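Putative glycoside hydrolase (Parabacteroides distasonis ATCC 8503, PDB 3GYC) probably hydrolyses glycosidic bonds in a carbohydrate substrate, as a cellulase-like glycoside hydrolase built on a TIM barrel. Local coordinates at residues Y210-G215 with S226-Y231; L158-P163 with E232-M237; R298-T303 with E384-L389. One frame throughout, in Å; residues are numbered along the deposited sequence.

In the fold
All three contacts lie around strand 231-232, the sixth barrel strand. Interaction 1 packs the chain entering it against the chain leaving strand 208-209; interaction 2 joins the chain leaving it to the loop after strand 153-157; interaction 3 sets the approach to the neighbouring strand 301-303 against helix 384-390. Interactions 1 and 2 are buried, whereas interaction 3, farthest from the chain centre, runs from buried residues to partly exposed R299 and V385. The chemistry follows: sparse apolar touching in interaction 1, a polar histidine-glutamate network in interaction 2, and methyls against proline and guanidinium in interaction 3. The D229-K388 salt bridge ties interactions 1 and 3 together.

Interaction 1. Residues Y210-G215 with S226-Y231; sequences YSFDHG and SFLDLY
L228 spreads its two methyls over two separate targets on the 210-215 segment. CD1 meets the ring of F212 at CE2, 3.9 Å away, in an oblique approach, with the two side chains reaching for each other from opposite directions. The second methyl, CD2, lies 3.7 Å from the backbone N of Y210. CG of the leucine lies anti to the carbonyl carbon (chi1 -61°), which carries the branch toward the 210-215 segment, and its two methyls divide between ring and backbone.

The F212 ring is set from its own side of the contact. The carbonyl oxygen of Y210 sits over the ring centre, 3.6 Å above its plane, and F212 itself is tied by backbone hydrogen bonds to E232 and H234. Those bonds matter for the fold: they link the chain just past strand 208-209 to the end of strand 231-232, the fifth and sixth strands of the TIM barrel, and so help close the circle. M192 of helix 186-200 packs against both Y210 and F212, while the Y210 hydroxyl is hydrogen-bonded to S195 of that helix. On the other segment, L228 is flanked by D229, which forms a salt bridge with R200.

The backbones stay well apart here, with 7.4 Å between CA of Y210 and CA of L228, and the two segments bury only 141 Å² between them. The price is paid at the backbone N of Y210, which is buried with no polar partner in the model and has a methyl for a neighbour. The leucine therefore contributes dispersion and exclusion of water, and offers that amide nothing in exchange for the solvent it has given up.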
ATOM      1  N   TYR A 210       0.028  10.520  -3.485  1.00 13.09           N
ATOM      2  CA  TYR A 210       0.870   9.537  -4.146  1.00 13.25           C
ATOM      3  C   TYR A 210       1.631   8.885  -2.989  1.00 14.08           C
ATOM      4  O   TYR A 210       2.025   9.591  -2.040  1.00 15.51           O
ATOM      5  CB  TYR A 210       1.863  10.140  -5.106  1.00 12.58           C
ATOM      6  CG  TYR A 210       1.363  10.589  -6.465  1.00 12.56           C
ATOM      7  CD1 TYR A 210       0.542  11.687  -6.609  1.00 13.05           C
ATOM      8  CD2 TYR A 210       1.825   9.969  -7.630  1.00 13.28           C
ATOM      9  CE1 TYR A 210       0.145  12.146  -7.879  1.00 13.81           C
ATOM     10  CE2 TYR A 210       1.437  10.409  -8.885  1.00 13.32           C
ATOM     11  CZ  TYR A 210       0.607  11.496  -9.008  1.00 13.67           C
ATOM     12  OH  TYR A 210       0.224  11.922 -10.247  1.00 13.06           O
ATOM     13  N   SER A 211       1.818   7.560  -3.025  1.00 13.50           N
ATOM     14  CA  SER A 211       2.495   6.858  -1.932  1.00 14.64           C
ATOM     15  C   SER A 211       3.989   6.698  -2.212  1.00 15.87           C
ATOM     16  O   SER A 211       4.404   6.516  -3.349  1.00 16.09           O
ATOM     17  CB  SER A 211       1.858   5.499  -1.646  1.00 14.92           C
ATOM     18  OG  SER A 211       1.914   4.611  -2.744  1.00 13.91           O
ATOM     19  N   PHE A 212       4.768   6.767  -1.138  1.00 17.31           N
ATOM     20  CA  PHE A 212       6.204   6.742  -1.190  1.00 17.46           C
ATOM     21  C   PHE A 212       6.878   5.690  -0.285  1.00 18.45           C
ATOM     22  O   PHE A 212       6.316   5.271   0.732  1.00 17.27           O
ATOM     23  CB  PHE A 212       6.734   8.106  -0.768  1.00 17.92           C
ATOM     24  CG  PHE A 212       6.101   9.289  -1.479  1.00 17.98           C
ATOM     25  CD1 PHE A 212       5.869   9.280  -2.842  1.00 17.23           C
ATOM     26  CD2 PHE A 212       5.849  10.460  -0.772  1.00 18.65           C
ATOM     27  CE1 PHE A 212       5.319  10.362  -3.471  1.00 16.61           C
ATOM     28  CE2 PHE A 212       5.313  11.563  -1.397  1.00 17.94           C
ATOM     29  CZ  PHE A 212       5.048  11.513  -2.755  1.00 17.78           C
ATOM     30  N   ASP A 213       8.080   5.250  -0.690  1.00 19.00           N
ATOM     31  CA  ASP A 213       8.902   4.357   0.120  1.00 20.58           C
ATOM     32  C   ASP A 213      10.303   4.950   0.426  1.00 22.00           C
ATOM     33  O   ASP A 213      11.083   4.322   1.145  1.00 22.68           O
ATOM     34  CB  ASP A 213       9.063   2.983  -0.536  1.00 21.67           C
ATOM     35  CG  ASP A 213       9.764   3.060  -1.915  1.00 23.48           C
ATOM     36  OD1 ASP A 213       9.943   4.173  -2.470  1.00 22.44           O
ATOM     37  OD2 ASP A 213      10.133   1.988  -2.448  1.00 26.54           O
ATOM     38  N   HIS A 214      10.615   6.140  -0.097  1.00 22.31           N
ATOM     39  CA  HIS A 214      11.909   6.773   0.166  1.00 22.51           C
ATOM     40  C   HIS A 214      12.107   6.924   1.681  1.00 22.22           C
ATOM     41  O   HIS A 214      11.228   7.454   2.393  1.00 22.19           O
ATOM     42  CB  HIS A 214      11.974   8.129  -0.511  1.00 22.72           C
ATOM     43  CG  HIS A 214      13.361   8.645  -0.637  1.00 22.80           C
ATOM     44  ND1 HIS A 214      13.947   9.436   0.321  1.00 23.54           N
ATOM     45  CD2 HIS A 214      14.294   8.453  -1.592  1.00 22.50           C
ATOM     46  CE1 HIS A 214      15.184   9.718  -0.043  1.00 23.34           C
ATOM     47  NE2 HIS A 214      15.417   9.135  -1.203  1.00 23.13           N
ATOM     48  N   GLY A 215      13.260   6.472   2.167  1.00 20.82           N
ATOM     49  CA  GLY A 215      13.536   6.399   3.610  1.00 21.25           C
ATOM     50  C   GLY A 215      13.760   7.688   4.378  1.00 21.60           C
ATOM     51  O   GLY A 215      13.632   7.728   5.617  1.00 22.74           O
ATOM     52  N   SER A 226       2.315  20.218   0.123  1.00 20.70           N
ATOM     53  CA  SER A 226       1.078  20.533   0.797  1.00 19.85           C
ATOM     54  C   SER A 226      -0.122  20.034   0.009  1.00 18.12           C
ATOM     55  O   SER A 226      -1.177  19.845   0.589  1.00 17.00           O
ATOM     56  CB  SER A 226       0.954  22.045   1.041  1.00 20.82           C
ATOM     57  OG  SER A 226       0.922  22.777  -0.174  1.00 21.82           O
ATOM     58  N   PHE A 227       0.054  19.837  -1.302  1.00 17.69           N
ATOM     59  CA  PHE A 227      -0.984  19.307  -2.203  1.00 16.99           C
ATOM     60  C   PHE A 227      -1.360  17.837  -1.939  1.00 15.74           C
ATOM     61  O   PHE A 227      -2.261  17.302  -2.601  1.00 15.83           O
ATOM     62  CB  PHE A 227      -0.555  19.474  -3.682  1.00 18.20           C
ATOM     63  CG  PHE A 227       0.803  18.888  -4.002  1.00 18.44           C
ATOM     64  CD1 PHE A 227       0.954  17.545  -4.249  1.00 18.85           C
ATOM     65  CD2 PHE A 227       1.922  19.695  -4.053  1.00 18.60           C
ATOM     66  CE1 PHE A 227       2.217  16.989  -4.526  1.00 19.45           C
ATOM     67  CE2 PHE A 227       3.188  19.160  -4.330  1.00 19.51           C
ATOM     68  CZ  PHE A 227       3.329  17.795  -4.579  1.00 18.79           C
ATOM     69  N   LEU A 228      -0.634  17.166  -1.043  1.00 14.76           N
ATOM     70  CA  LEU A 228      -0.972  15.802  -0.630  1.00 14.12           C
ATOM     71  C   LEU A 228      -1.926  15.914   0.558  1.00 14.28           C
ATOM     72  O   LEU A 228      -1.672  16.681   1.482  1.00 13.97           O
ATOM     73  CB  LEU A 228       0.271  15.044  -0.207  1.00 14.37           C
ATOM     74  CG  LEU A 228       1.336  14.866  -1.291  1.00 14.71           C
ATOM     75  CD1 LEU A 228       2.619  14.271  -0.718  1.00 14.82           C
ATOM     76  CD2 LEU A 228       0.801  14.035  -2.439  1.00 12.88           C
ATOM     77  N   ASP A 229      -3.028  15.179   0.521  1.00 14.23           N
ATOM     78  CA  ASP A 229      -4.045  15.225   1.601  1.00 13.45           C
ATOM     79  C   ASP A 229      -3.677  14.313   2.785  1.00 13.73           C
ATOM     80  O   ASP A 229      -4.229  14.443   3.883  1.00 14.64           O
ATOM     81  CB  ASP A 229      -5.418  14.822   1.048  1.00 14.28           C
ATOM     82  CG  ASP A 229      -6.014  15.860   0.079  1.00 16.61           C
ATOM     83  OD1 ASP A 229      -5.730  17.085   0.267  1.00 18.02           O
ATOM     84  OD2 ASP A 229      -6.804  15.481  -0.866  1.00 15.51           O
ATOM     85  N   LEU A 230      -2.812  13.336   2.512  1.00 14.23           N
ATOM     86  CA  LEU A 230      -2.312  12.377   3.485  1.00 14.37           C
ATOM     87  C   LEU A 230      -0.996  11.787   2.984  1.00 13.21           C
ATOM     88  O   LEU A 230      -0.639  11.952   1.820  1.00 11.76           O
ATOM     89  CB  LEU A 230      -3.302  11.239   3.720  1.00 16.14           C
ATOM     90  CG  LEU A 230      -3.738  10.383   2.547  1.00 17.21           C
ATOM     91  CD1 LEU A 230      -3.810   8.878   2.878  1.00 18.20           C
ATOM     92  CD2 LEU A 230      -5.074  10.876   1.956  1.00 17.53           C
ATOM     93  N   TYR A 231      -0.273  11.091   3.846  1.00 12.81           N
ATOM     94  CA  TYR A 231       0.931  10.441   3.413  1.00 14.36           C
ATOM     95  C   TYR A 231       0.709   8.938   3.634  1.00 16.42           C
ATOM     96  O   TYR A 231       0.226   8.518   4.707  1.00 15.44           O
ATOM     97  CB  TYR A 231       2.212  10.881   4.177  1.00 13.99           C
ATOM     98  CG  TYR A 231       2.476  12.352   4.339  1.00 13.72           C
ATOM     99  CD1 TYR A 231       2.031  13.291   3.412  1.00 13.62           C
ATOM    100  CD2 TYR A 231       3.250  12.812   5.413  1.00 14.36           C
ATOM    101  CE1 TYR A 231       2.293  14.646   3.593  1.00 13.92           C
ATOM    102  CE2 TYR A 231       3.541  14.152   5.575  1.00 13.79           C
ATOM    103  CZ  TYR A 231       3.077  15.056   4.658  1.00 13.52           C
ATOM    104  OH  TYR A 231       3.351  16.367   4.850  1.00 15.16           O
TER

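Interaction 2. Residues L158-P163 with E232-M237; sequences LCNEWP and EHHIWM
H234 is held by a glutamate at each ring nitrogen, one from either side of the sequence gap. Its ND1 donates to OE2 of E161 over a short 2.6 Å, nearly straight at 163°, and the carboxylate oxygen lies in the imidazole plane but is met on its anti side. At the other nitrogen, NE2 donates 2.8 Å to OE1 of E232, on the syn side and tilted well out of that carboxylate's plane. Bonds at both nitrogens fix the ring's rotation.

E161 gets there with its chain extended beyond CG, crossing H234 at about a right angle, the carboxylate and ring planes 56° apart. The same OE2 also lies in the plane of the W236 ring, at its edge, 3.7 Å from CH2. N160 adds its OD1 at the imidazole edge, 3.2 Å from CE1 of H234; that oxygen is hydrogen-bonded to R55. A weak bond runs from N160 ND2 to OE1 of E161.

An Asn-Glu pair just past the fourth strand recalls the glycosidases of clan GH-A, where that glutamate is the general acid/base; E161 is placed consistently with such a role, and E305, which H234 touches, lies just past the seventh strand, a position consistent with that of the clan's nucleophile.

Around this cluster, the 158-163 loop leaves strand 153-157 and rests W162 on helix 186-200, while the 232-237 segment runs on from strand 231-232 with H233 and I235 packed on helix 276-297.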
ATOM      1  N   LEU A 158      -2.461   7.933  -6.568  1.00 12.11           N
ATOM      2  CA  LEU A 158      -2.232   7.846  -8.017  1.00 13.82           C
ATOM      3  C   LEU A 158      -1.141   6.915  -8.444  1.00 13.85           C
ATOM      4  O   LEU A 158      -1.057   6.599  -9.627  1.00 15.13           O
ATOM      5  CB  LEU A 158      -2.045   9.242  -8.664  1.00 13.20           C
ATOM      6  CG  LEU A 158      -3.367   9.964  -8.968  1.00 15.11           C
ATOM      7  CD1 LEU A 158      -4.130  10.256  -7.712  1.00 15.38           C
ATOM      8  CD2 LEU A 158      -3.133  11.278  -9.746  1.00 14.03           C
ATOM      9  N   CYS A 159      -0.279   6.491  -7.522  1.00 15.04           N
ATOM     10  CA  CYS A 159       0.743   5.520  -7.867  1.00 14.97           C
ATOM     11  C   CYS A 159       1.506   4.962  -6.682  1.00 15.70           C
ATOM     12  O   CYS A 159       2.116   5.730  -5.927  1.00 15.73           O
ATOM     13  CB  CYS A 159       1.777   6.171  -8.799  1.00 16.90           C
ATOM     14  SG  CYS A 159       2.848   4.922  -9.502  1.00 17.62           S
ATOM     15  N   ASN A 160       1.473   3.630  -6.524  1.00 15.45           N
ATOM     16  CA  ASN A 160       2.284   2.945  -5.535  1.00 15.08           C
ATOM     17  C   ASN A 160       3.749   3.310  -5.651  1.00 16.27           C
ATOM     18  O   ASN A 160       4.326   3.196  -6.731  1.00 15.57           O
ATOM     19  CB  ASN A 160       2.185   1.441  -5.727  1.00 16.09           C
ATOM     20  CG  ASN A 160       3.121   0.672  -4.810  1.00 17.58           C
ATOM     21  OD1 ASN A 160       2.871   0.559  -3.593  1.00 16.68           O
ATOM     22  ND2 ASN A 160       4.202   0.119  -5.387  1.00 16.12           N
ATOM     23  N   GLU A 161       4.362   3.713  -4.533  1.00 16.83           N
ATOM     24  CA  GLU A 161       5.822   3.954  -4.467  1.00 18.13           C
ATOM     25  C   GLU A 161       6.359   4.827  -5.571  1.00 17.27           C
ATOM     26  O   GLU A 161       7.364   4.532  -6.245  1.00 15.68           O
ATOM     27  CB  GLU A 161       6.571   2.629  -4.363  1.00 19.13           C
ATOM     28  CG  GLU A 161       6.172   1.944  -3.064  1.00 21.15           C
ATOM     29  CD  GLU A 161       6.736   0.557  -2.849  1.00 23.32           C
ATOM     30  OE1 GLU A 161       7.176  -0.089  -3.838  1.00 24.92           O
ATOM     31  OE2 GLU A 161       6.686   0.116  -1.664  1.00 23.86           O
ATOM     32  N   TRP A 162       5.666   5.944  -5.732  1.00 17.51           N
ATOM     33  CA  TRP A 162       6.079   6.967  -6.678  1.00 16.25           C
ATOM     34  C   TRP A 162       7.489   7.481  -6.342  1.00 16.43           C
ATOM     35  O   TRP A 162       7.799   7.726  -5.178  1.00 16.54           O
ATOM     36  CB  TRP A 162       5.088   8.122  -6.624  1.00 15.54           C
ATOM     37  CG  TRP A 162       5.364   9.271  -7.603  1.00 15.21           C
ATOM     38  CD1 TRP A 162       6.001  10.438  -7.337  1.00 15.13           C
ATOM     39  CD2 TRP A 162       4.974   9.332  -8.981  1.00 14.50           C
ATOM     40  NE1 TRP A 162       6.042  11.227  -8.465  1.00 15.00           N
ATOM     41  CE2 TRP A 162       5.420  10.568  -9.489  1.00 14.00           C
ATOM     42  CE3 TRP A 162       4.295   8.455  -9.838  1.00 12.92           C
ATOM     43  CZ2 TRP A 162       5.202  10.953 -10.807  1.00 13.58           C
ATOM     44  CZ3 TRP A 162       4.089   8.828 -11.147  1.00 13.39           C
ATOM     45  CH2 TRP A 162       4.551  10.069 -11.628  1.00 13.78           C
ATOM     46  N   PRO A 163       8.339   7.693  -7.364  1.00 16.65           N
ATOM     47  CA  PRO A 163       8.093   7.487  -8.783  1.00 18.08           C
ATOM     48  C   PRO A 163       8.880   6.302  -9.342  1.00 18.93           C
ATOM     49  O   PRO A 163       9.448   6.409 -10.412  1.00 20.57           O
ATOM     50  CB  PRO A 163       8.594   8.800  -9.385  1.00 17.19           C
ATOM     51  CG  PRO A 163       9.785   9.116  -8.577  1.00 16.92           C
ATOM     52  CD  PRO A 163       9.496   8.586  -7.173  1.00 17.40           C
ATOM     53  N   GLU A 232       1.019   8.143   2.609  1.00 17.68           N
ATOM     54  CA  GLU A 232       0.961   6.683   2.700  1.00 18.32           C
ATOM     55  C   GLU A 232       2.424   6.292   2.571  1.00 17.02           C
ATOM     56  O   GLU A 232       2.953   6.332   1.486  1.00 19.20           O
ATOM     57  CB  GLU A 232       0.056   6.080   1.614  1.00 19.94           C
ATOM     58  CG  GLU A 232      -0.557   4.686   1.980  1.00 23.93           C
ATOM     59  CD  GLU A 232       0.257   3.462   1.568  1.00 26.18           C
ATOM     60  OE1 GLU A 232       0.491   3.285   0.353  1.00 29.31           O
ATOM     61  OE2 GLU A 232       0.602   2.623   2.433  1.00 27.99           O
ATOM     62  N   HIS A 233       3.090   5.967   3.684  1.00 16.73           N
ATOM     63  CA  HIS A 233       4.511   5.733   3.662  1.00 15.28           C
ATOM     64  C   HIS A 233       4.818   4.297   4.034  1.00 15.93           C
ATOM     65  O   HIS A 233       4.278   3.763   4.997  1.00 15.67           O
ATOM     66  CB  HIS A 233       5.264   6.707   4.563  1.00 15.48           C
ATOM     67  CG  HIS A 233       6.645   6.977   4.063  1.00 15.86           C
ATOM     68  ND1 HIS A 233       6.912   7.988   3.168  1.00 15.71           N
ATOM     69  CD2 HIS A 233       7.800   6.290   4.219  1.00 15.82           C
ATOM     70  CE1 HIS A 233       8.192   7.946   2.838  1.00 17.65           C
ATOM     71  NE2 HIS A 233       8.750   6.918   3.456  1.00 16.75           N
ATOM     72  N   HIS A 234       5.668   3.662   3.233  1.00 15.22           N
ATOM     73  CA  HIS A 234       6.003   2.260   3.439  1.00 14.77           C
ATOM     74  C   HIS A 234       7.267   2.179   4.286  1.00 13.97           C
ATOM     75  O   HIS A 234       8.248   2.840   3.982  1.00 13.55           O
ATOM     76  CB  HIS A 234       6.153   1.543   2.095  1.00 15.61           C
ATOM     77  CG  HIS A 234       4.939   1.659   1.216  1.00 16.69           C
ATOM     78  ND1 HIS A 234       4.940   1.277  -0.112  1.00 17.65           N
ATOM     79  CD2 HIS A 234       3.691   2.138   1.471  1.00 16.90           C
ATOM     80  CE1 HIS A 234       3.727   1.453  -0.616  1.00 17.19           C
ATOM     81  NE2 HIS A 234       2.960   2.009   0.309  1.00 17.02           N
ATOM     82  N   ILE A 235       7.209   1.396   5.367  1.00 13.85           N
ATOM     83  CA  ILE A 235       8.288   1.345   6.364  1.00 12.25           C
ATOM     84  C   ILE A 235       8.592  -0.073   6.773  1.00 11.89           C
ATOM     85  O   ILE A 235       7.752  -0.745   7.362  1.00 11.89           O
ATOM     86  CB  ILE A 235       7.908   2.110   7.657  1.00 11.90           C
ATOM     87  CG1 ILE A 235       7.726   3.587   7.378  1.00 13.00           C
ATOM     88  CG2 ILE A 235       8.997   1.991   8.757  1.00 10.86           C
ATOM     89  CD1 ILE A 235       7.175   4.387   8.578  1.00 13.23           C
ATOM     90  N   TRP A 236       9.814  -0.505   6.496  1.00 11.97           N
ATOM     91  CA  TRP A 236      10.284  -1.825   6.911  1.00 12.14           C
ATOM     92  C   TRP A 236      11.634  -1.754   7.616  1.00 12.38           C
ATOM     93  O   TRP A 236      12.524  -1.054   7.158  1.00 13.10           O
ATOM     94  CB  TRP A 236      10.496  -2.711   5.724  1.00 13.19           C
ATOM     95  CG  TRP A 236       9.264  -3.071   4.929  1.00 13.50           C
ATOM     96  CD1 TRP A 236       8.364  -4.070   5.198  1.00 12.55           C
ATOM     97  CD2 TRP A 236       8.895  -2.502   3.707  1.00 13.74           C
ATOM     98  NE1 TRP A 236       7.438  -4.139   4.196  1.00 12.40           N
ATOM     99  CE2 TRP A 236       7.723  -3.162   3.274  1.00 14.58           C
ATOM    100  CE3 TRP A 236       9.426  -1.471   2.924  1.00 15.53           C
ATOM    101  CZ2 TRP A 236       7.082  -2.838   2.069  1.00 15.73           C
ATOM    102  CZ3 TRP A 236       8.773  -1.135   1.719  1.00 16.90           C
ATOM    103  CH2 TRP A 236       7.626  -1.816   1.313  1.00 15.63           C
HETATM  104  N   MSE A 237      11.756  -2.506   8.705  1.00 12.04           N
HETATM  105  CA  MSE A 237      13.009  -2.701   9.432  1.00 12.12           C
HETATM  106  C   MSE A 237      14.156  -3.118   8.508  1.00 12.05           C
HETATM  107  O   MSE A 237      15.320  -2.654   8.636  1.00  9.37           O
HETATM  108  CB  MSE A 237      12.801  -3.832  10.444  1.00 12.54           C
HETATM  109  CG  MSE A 237      14.078  -4.269  11.226  1.00 12.34           C
HETATM  110 SE   MSE A 237      15.392  -5.440  10.299  0.75 10.23          SE
HETATM  111  CE  MSE A 237      14.405  -7.078  10.041  1.00 12.84           C
TER

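Interaction 3. Residues R298-T303 with E384-L389; sequences RRPLVT and EVAAKL
R299 bends at chi2 (-66°) and then runs straight on at chi3, laying its guanidinium across V385, whose CG1 is turned anti to the backbone N (chi1 176°) to come up against one face. CG1 stands 3.7 Å from NE of R299, offset toward the rim of the flat group, and CG2 reaches NH2 at 3.9 Å.

Helix 384-390, near the C-terminus, lies across the N-terminal end of the TIM barrel, on the chain leading into strand 301-303, the seventh strand. That chain comes off helix 276-297 through a Schellman motif, with R298 at positive phi as its C-prime residue, and R299 follows at once.

The V385 methyls cover the guanidinium's face while its N-H groups work around the rim. NE is hydrogen-bonded to the carbonyl of L228, NH2 to that of S226, and NH1 donates 3.1 Å to O of R298, lying above that carbonyl's plane. With a leucine in place of R299, the carbonyls of S226 and L228 would probably be left without these donors, and V385 without the flat surface it rests on.

Deeper in, the contact turns wholly apolar. P300 presents its ring to the helix, CD 4.0 Å from CB of A386, and V341 of the adjoining strand lies against both P300 and L389. One turn on from V385, L389 slides past the proline in the opposite direction, and its CD2 stops 4.1 Å from CG of P300.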
ATOM      1  N   ARG A 298       1.068  18.621   9.711  1.00 14.15           N
ATOM      2  CA  ARG A 298      -0.347  18.451   9.996  0.50 13.42           C
ATOM      3  C   ARG A 298      -1.053  17.601   8.918  1.00 13.62           C
ATOM      4  O   ARG A 298      -2.057  17.991   8.339  1.00 13.91           O
ATOM      5  CB  ARG A 298      -0.998  19.821  10.197  0.50 13.75           C
ATOM      6  CG  ARG A 298      -0.294  20.637  11.278  0.50 13.09           C
ATOM      7  CD  ARG A 298      -0.900  22.001  11.455  0.50 13.50           C
ATOM      8  NE  ARG A 298      -2.285  21.958  11.916  0.50 13.09           N
ATOM      9  CZ  ARG A 298      -2.649  21.833  13.192  0.50 12.57           C
ATOM     10  NH1 ARG A 298      -1.728  21.681  14.135  0.50 11.48           N
ATOM     11  NH2 ARG A 298      -3.936  21.823  13.514  0.50 12.45           N
ATOM     12  N   ARG A 299      -0.521  16.403   8.682  1.00 13.21           N
ATOM     13  CA  ARG A 299      -1.088  15.480   7.710  1.00 13.41           C
ATOM     14  C   ARG A 299      -1.289  14.112   8.322  1.00 13.46           C
ATOM     15  O   ARG A 299      -0.447  13.662   9.109  1.00 14.01           O
ATOM     16  CB  ARG A 299      -0.161  15.378   6.496  1.00 13.32           C
ATOM     17  CG  ARG A 299      -0.144  16.612   5.639  1.00 13.34           C
ATOM     18  CD  ARG A 299      -1.495  16.826   4.982  1.00 14.52           C
ATOM     19  NE  ARG A 299      -1.503  17.960   4.065  1.00 13.46           N
ATOM     20  CZ  ARG A 299      -1.653  19.225   4.432  1.00 14.79           C
ATOM     21  NH1 ARG A 299      -1.765  19.563   5.713  1.00 14.13           N
ATOM     22  NH2 ARG A 299      -1.681  20.163   3.506  1.00 14.75           N
ATOM     23  N   PRO A 300      -2.387  13.432   7.951  1.00 13.93           N
ATOM     24  CA  PRO A 300      -2.615  12.098   8.488  1.00 13.50           C
ATOM     25  C   PRO A 300      -1.729  11.088   7.793  1.00 13.07           C
ATOM     26  O   PRO A 300      -1.309  11.308   6.666  1.00 14.39           O
ATOM     27  CB  PRO A 300      -4.084  11.822   8.210  1.00 15.04           C
ATOM     28  CG  PRO A 300      -4.520  12.807   7.219  1.00 15.72           C
ATOM     29  CD  PRO A 300      -3.557  13.958   7.229  1.00 14.68           C
ATOM     30  N   LEU A 301      -1.422  10.010   8.488  1.00 12.76           N
ATOM     31  CA  LEU A 301      -0.595   8.963   7.948  1.00 13.38           C
ATOM     32  C   LEU A 301      -1.338   7.664   7.757  1.00 12.16           C
ATOM     33  O   LEU A 301      -2.220   7.297   8.546  1.00 10.96           O
ATOM     34  CB  LEU A 301       0.590   8.693   8.878  1.00 13.82           C
ATOM     35  CG  LEU A 301       1.662   9.758   8.934  1.00 15.69           C
ATOM     36  CD1 LEU A 301       2.768   9.348   9.918  1.00 14.35           C
ATOM     37  CD2 LEU A 301       2.209  10.009   7.539  1.00 17.02           C
ATOM     38  N   VAL A 302      -0.978   6.967   6.685  1.00 12.87           N
ATOM     39  CA  VAL A 302      -1.436   5.611   6.457  1.00 12.39           C
ATOM     40  C   VAL A 302      -0.188   4.791   6.097  1.00 12.52           C
ATOM     41  O   VAL A 302       0.680   5.269   5.391  1.00 13.65           O
ATOM     42  CB  VAL A 302      -2.513   5.476   5.295  1.00 13.10           C
ATOM     43  CG1 VAL A 302      -2.814   3.978   5.013  1.00 11.88           C
ATOM     44  CG2 VAL A 302      -3.808   6.230   5.624  1.00 10.81           C
ATOM     45  N   THR A 303      -0.086   3.560   6.585  1.00 14.01           N
ATOM     46  CA  THR A 303       0.994   2.656   6.199  1.00 11.87           C
ATOM     47  C   THR A 303       0.346   1.311   5.894  1.00 13.00           C
ATOM     48  O   THR A 303      -0.364   0.763   6.741  1.00 12.30           O
ATOM     49  CB  THR A 303       2.132   2.539   7.284  1.00 12.70           C
ATOM     50  OG1 THR A 303       2.870   3.773   7.371  1.00 12.13           O
ATOM     51  CG2 THR A 303       3.131   1.396   6.926  1.00 12.27           C
ATOM     52  N   GLU A 384      -8.726  21.329   8.128  1.00 16.87           N
ATOM     53  CA  GLU A 384      -9.637  21.041   7.030  1.00 16.99           C
ATOM     54  C   GLU A 384      -9.053  19.998   6.065  1.00 15.42           C
ATOM     55  O   GLU A 384      -9.799  19.198   5.552  1.00 16.61           O
ATOM     56  CB  GLU A 384     -10.032  22.332   6.273  1.00 17.12           C
ATOM     57  CG  GLU A 384     -10.967  23.262   7.084  1.00 18.58           C
ATOM     58  N   VAL A 385      -7.745  20.003   5.800  1.00 13.62           N
ATOM     59  CA  VAL A 385      -7.197  19.011   4.883  1.00 13.81           C
ATOM     60  C   VAL A 385      -7.422  17.595   5.469  1.00 14.16           C
ATOM     61  O   VAL A 385      -7.963  16.715   4.784  1.00 13.37           O
ATOM     62  CB  VAL A 385      -5.706  19.239   4.499  1.00 12.79           C
ATOM     63  CG1 VAL A 385      -5.193  18.085   3.601  1.00 12.94           C
ATOM     64  CG2 VAL A 385      -5.526  20.611   3.817  1.00 12.99           C
ATOM     65  N   ALA A 386      -7.037  17.405   6.736  1.00 13.76           N
ATOM     66  CA  ALA A 386      -7.188  16.113   7.393  1.00 14.69           C
ATOM     67  C   ALA A 386      -8.649  15.708   7.505  1.00 15.75           C
ATOM     68  O   ALA A 386      -8.957  14.516   7.453  1.00 15.73           O
ATOM     69  CB  ALA A 386      -6.530  16.120   8.780  1.00 13.24           C
ATOM     70  N   ALA A 387      -9.540  16.691   7.681  1.00 15.99           N
ATOM     71  CA  ALA A 387     -10.966  16.406   7.816  1.00 16.49           C
ATOM     72  C   ALA A 387     -11.501  15.685   6.586  1.00 16.97           C
ATOM     73  O   ALA A 387     -12.487  14.985   6.702  1.00 17.92           O
ATOM     74  CB  ALA A 387     -11.780  17.661   8.081  1.00 15.94           C
ATOM     75  N   LYS A 388     -10.872  15.856   5.418  1.00 18.14           N
ATOM     76  CA  LYS A 388     -11.346  15.159   4.206  1.00 18.34           C
ATOM     77  C   LYS A 388     -11.285  13.653   4.386  1.00 16.19           C
ATOM     78  O   LYS A 388     -12.204  12.940   3.975  1.00 15.32           O
ATOM     79  CB  LYS A 388     -10.587  15.584   2.940  1.00 19.64           C
ATOM     80  CG  LYS A 388     -10.893  17.010   2.528  1.00 21.66           C
ATOM     81  CD  LYS A 388     -10.328  17.407   1.144  1.00 22.19           C
ATOM     82  CE  LYS A 388      -8.820  17.362   1.126  1.00 23.06           C
ATOM     83  NZ  LYS A 388      -8.205  18.089  -0.086  1.00 21.33           N
ATOM     84  N   LEU A 389     -10.176  13.176   4.962  1.00 15.29           N
ATOM     85  CA  LEU A 389     -10.014  11.744   5.252  1.00 14.67           C
ATOM     86  C   LEU A 389     -10.770  11.331   6.513  1.00 14.64           C
ATOM     87  O   LEU A 389     -11.438  10.304   6.521  1.00 15.47           O
ATOM     88  CB  LEU A 389      -8.560  11.390   5.404  1.00 15.32           C
ATOM     89  CG  LEU A 389      -8.223   9.932   5.697  1.00 15.94           C
ATOM     90  CD1 LEU A 389      -8.928   8.969   4.707  1.00 15.50           C
ATOM     91  CD2 LEU A 389      -6.720   9.753   5.648  1.00 17.44           C
TER